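Local coordinates for dextranase (Pseudarthrobacter oxydans, PDB 6NZS), which catalyses the endohydrolysis of (1->6)-alpha-D-glucosidic linkages in dextran, at residues Ser35-Gln40 and Thr84-Ser89. Residues are numbered along the deposited sequence; the frame is centred on the assembly and turned at random.
Sequences SFYDLQ and TMSWSS
Ser-86 OG, at the edge of the Tyr-37 ring and near its plane, is hydrogen-bonded to Ser-34 OG, a hydroxyl that is also bonded to the backbone N of both Phe-36 and Tyr-37. This ties the turn before strand 37-43 to the serine facing it. Tyr-37 CD2 lies 4.1 Å from Ser-86 OG; the ring runs past Ser-86 rather than over it, and Tyr-37 OH is hydrogen-bonded to Asn-184 O. Two residues on, Leu-39 sets both methyls against Ser-88: CD1 is 3.9 Å from Ser-88 CB and CD2 is 3.9 Å from Ser-88 OG. With OG swung anti to the backbone N (chi1 -179°), Ser-88 bonds to Phe-54 O on strand 51-58. That strand pairs antiparallel with both 37-43 and 84-92, so the two run in nearly the same direction, 9° apart, and meet through side chains inside the Ig-like N-terminal domain of this family 49 glycosidase. Their CA atoms stand 7.8 Å apart at Tyr-37 and Ser-86. At the other end Phe-36 approaches Thr-84 obliquely, its CE2 3.7 Å from Thr-84 OG1, an oxygen hydrogen-bonded to Asn-184 OD1. Asn-184, on strand 176-192, thus receives Tyr-37 through its backbone and meets Thr-84 through its side chain. Over the centre of one face of the Phe-36 ring sits Ser-35 CB, 3.8 Å above the plane.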
ATOM      1  N   SER A  35       9.134 -19.243  -4.792  1.00 11.06           N
ATOM      2  CA  SER A  35      10.231 -20.186  -4.619  1.00 12.27           C
ATOM      3  C   SER A  35      10.541 -20.468  -3.159  1.00 11.82           C
ATOM      4  O   SER A  35      11.310 -21.390  -2.869  1.00 13.45           O
ATOM      5  CB  SER A  35      11.502 -19.615  -5.244  1.00 15.27           C
ATOM      6  OG  SER A  35      11.314 -19.397  -6.628  1.00 20.02           O
ATOM      7  N   PHE A  36       9.952 -19.719  -2.233  1.00 10.31           N
ATOM      8  CA  PHE A  36      10.454 -19.689  -0.872  1.00  9.86           C
ATOM      9  C   PHE A  36       9.497 -20.215   0.179  1.00  9.79           C
ATOM     10  O   PHE A  36       9.968 -20.626   1.244  1.00 10.55           O
ATOM     11  CB  PHE A  36      10.903 -18.263  -0.514  1.00 12.97           C
ATOM     12  CG  PHE A  36      11.864 -17.708  -1.508  1.00 10.41           C
ATOM     13  CD1 PHE A  36      13.173 -18.146  -1.514  1.00 14.37           C
ATOM     14  CD2 PHE A  36      11.459 -16.805  -2.476  1.00 11.51           C
ATOM     15  CE1 PHE A  36      14.076 -17.679  -2.445  1.00 14.26           C
ATOM     16  CE2 PHE A  36      12.369 -16.332  -3.409  1.00 11.96           C
ATOM     17  CZ  PHE A  36      13.669 -16.772  -3.391  1.00 12.38           C
ATOM     18  N   TYR A  37       8.188 -20.238  -0.082  1.00  9.55           N
ATOM     19  CA  TYR A  37       7.201 -20.645   0.914  1.00  8.44           C
ATOM     20  C   TYR A  37       6.145 -21.536   0.289  1.00 11.17           C
ATOM     21  O   TYR A  37       5.751 -21.333  -0.862  1.00 11.50           O
ATOM     22  CB  TYR A  37       6.491 -19.415   1.520  1.00  9.38           C
ATOM     23  CG  TYR A  37       7.487 -18.447   2.083  1.00  8.56           C
ATOM     24  CD1 TYR A  37       8.056 -18.673   3.325  1.00  9.48           C
ATOM     25  CD2 TYR A  37       7.918 -17.346   1.350  1.00  8.79           C
ATOM     26  CE1 TYR A  37       9.002 -17.823   3.844  1.00  8.89           C
ATOM     27  CE2 TYR A  37       8.879 -16.479   1.862  1.00  8.86           C
ATOM     28  CZ  TYR A  37       9.416 -16.733   3.111  1.00  8.40           C
ATOM     29  OH  TYR A  37      10.373 -15.912   3.654  1.00  9.75           O
ATOM     30  N   ASP A  38       5.685 -22.515   1.066  1.00 10.24           N
ATOM     31  CA  ASP A  38       4.495 -23.290   0.747  1.00 10.69           C
ATOM     32  C   ASP A  38       3.493 -23.119   1.876  1.00 11.04           C
ATOM     33  O   ASP A  38       3.878 -23.044   3.046  1.00 13.01           O
ATOM     34  CB  ASP A  38       4.817 -24.781   0.596  1.00 11.79           C
ATOM     35  CG  ASP A  38       5.617 -25.077  -0.656  1.00 14.49           C
ATOM     36  OD1 ASP A  38       5.255 -24.558  -1.726  1.00 13.33           O
ATOM     37  OD2 ASP A  38       6.607 -25.843  -0.567  1.00 17.76           O
ATOM     38  N   LEU A  39       2.208 -23.064   1.528  1.00  9.24           N
ATOM     39  CA  LEU A  39       1.158 -22.827   2.511  1.00 11.01           C
ATOM     40  C   LEU A  39       0.030 -23.841   2.353  1.00 12.16           C
ATOM     41  O   LEU A  39      -0.394 -24.145   1.233  1.00 12.17           O
ATOM     42  CB  LEU A  39       0.613 -21.404   2.351  1.00 11.45           C
ATOM     43  CG  LEU A  39      -0.330 -20.883   3.430  1.00 11.98           C
ATOM     44  CD1 LEU A  39      -0.105 -19.393   3.655  1.00 13.28           C
ATOM     45  CD2 LEU A  39      -1.757 -21.110   3.019  1.00 14.55           C
ATOM     46  N   GLN A  40      -0.456 -24.365   3.484  1.00 11.75           N
ATOM     47  CA  GLN A  40      -1.659 -25.188   3.533  1.00 13.24           C
ATOM     48  C   GLN A  40      -2.549 -24.677   4.657  1.00 12.38           C
ATOM     49  O   GLN A  40      -2.067 -24.073   5.619  1.00 12.33           O
ATOM     50  CB  GLN A  40      -1.334 -26.666   3.773  1.00 16.28           C
ATOM     51  CG  GLN A  40      -0.663 -27.356   2.599  1.00 20.94           C
ATOM     52  CD  GLN A  40      -0.308 -28.798   2.906  1.00 25.57           C
ATOM     53  OE1 GLN A  40      -0.359 -29.226   4.059  1.00 32.85           O
ATOM     54  NE2 GLN A  40       0.049 -29.556   1.872  1.00 32.81           N
ATOM     55  N   THR A  84      12.121 -10.183  -2.788  1.00  9.07           N
ATOM     56  CA  THR A  84      10.916 -10.672  -3.439  1.00  8.72           C
ATOM     57  C   THR A  84       9.762 -10.516  -2.469  1.00  8.35           C
ATOM     58  O   THR A  84       9.965 -10.382  -1.258  1.00  9.07           O
ATOM     59  CB  THR A  84      10.988 -12.162  -3.849  1.00  8.65           C
ATOM     60  OG1 THR A  84      10.981 -13.005  -2.680  1.00  9.68           O
ATOM     61  CG2 THR A  84      12.234 -12.448  -4.667  1.00 10.03           C
ATOM     62  N   MET A  85       8.546 -10.542  -3.010  1.00  7.99           N
ATOM     63  CA  MET A  85       7.343 -10.496  -2.182  1.00  7.88           C
ATOM     64  C   MET A  85       6.419 -11.630  -2.600  1.00  8.40           C
ATOM     65  O   MET A  85       5.889 -11.621  -3.715  1.00  9.21           O
ATOM     66  CB  MET A  85       6.639  -9.143  -2.273  1.00  8.73           C
ATOM     67  CG  MET A  85       5.346  -9.093  -1.442  1.00  9.91           C
ATOM     68  SD  MET A  85       4.653  -7.434  -1.253  1.00 11.24           S
ATOM     69  CE  MET A  85       5.849  -6.714  -0.138  1.00 12.36           C
ATOM     70  N   SER A  86       6.227 -12.595  -1.711  1.00  7.89           N
ATOM     71  CA  SER A  86       5.296 -13.691  -1.932  1.00  8.01           C
ATOM     72  C   SER A  86       4.017 -13.417  -1.155  1.00  7.63           C
ATOM     73  O   SER A  86       4.034 -12.745  -0.120  1.00  8.67           O
ATOM     74  CB  SER A  86       5.871 -15.029  -1.454  1.00  8.40           C
ATOM     75  OG  SER A  86       7.033 -15.391  -2.187  1.00  9.72           O
ATOM     76  N   TRP A  87       2.897 -13.932  -1.659  1.00  8.49           N
ATOM     77  CA  TRP A  87       1.642 -13.769  -0.929  1.00  8.15           C
ATOM     78  C   TRP A  87       0.689 -14.890  -1.299  1.00  9.08           C
ATOM     79  O   TRP A  87       0.691 -15.378  -2.432  1.00  9.91           O
ATOM     80  CB  TRP A  87       0.984 -12.403  -1.167  1.00  9.77           C
ATOM     81  CG  TRP A  87       0.268 -12.265  -2.492  1.00  8.97           C
ATOM     82  CD1 TRP A  87      -1.068 -12.432  -2.723  1.00  9.39           C
ATOM     83  CD2 TRP A  87       0.861 -11.938  -3.759  1.00  9.10           C
ATOM     84  NE1 TRP A  87      -1.346 -12.229  -4.058  1.00  9.39           N
ATOM     85  CE2 TRP A  87      -0.176 -11.926  -4.712  1.00  8.64           C
ATOM     86  CE3 TRP A  87       2.173 -11.663  -4.178  1.00  9.77           C
ATOM     87  CZ2 TRP A  87       0.051 -11.642  -6.060  1.00 10.63           C
ATOM     88  CZ3 TRP A  87       2.395 -11.390  -5.518  1.00  9.68           C
ATOM     89  CH2 TRP A  87       1.344 -11.387  -6.442  1.00 10.27           C
ATOM     90  N   SER A  88      -0.121 -15.295  -0.322  1.00  9.25           N
ATOM     91  CA  SER A  88      -1.119 -16.333  -0.519  1.00  9.44           C
ATOM     92  C   SER A  88      -2.451 -15.818  -0.011  1.00  8.84           C
ATOM     93  O   SER A  88      -2.533 -15.327   1.122  1.00  9.97           O
ATOM     94  CB  SER A  88      -0.732 -17.602   0.251  1.00 10.02           C
ATOM     95  OG  SER A  88      -1.692 -18.626   0.053  1.00 11.28           O
ATOM     96  N   SER A  89      -3.483 -15.929  -0.844  1.00  8.73           N
ATOM     97  CA  SER A  89      -4.853 -15.611  -0.467  1.00  8.67           C
ATOM     98  C   SER A  89      -5.681 -16.885  -0.344  1.00  9.72           C
ATOM     99  O   SER A  89      -5.473 -17.866  -1.062  1.00 10.22           O
ATOM    100  CB  SER A  89      -5.520 -14.717  -1.517  1.00  8.94           C
ATOM    101  OG  SER A  89      -4.977 -13.406  -1.461  1.00 10.16           O
TER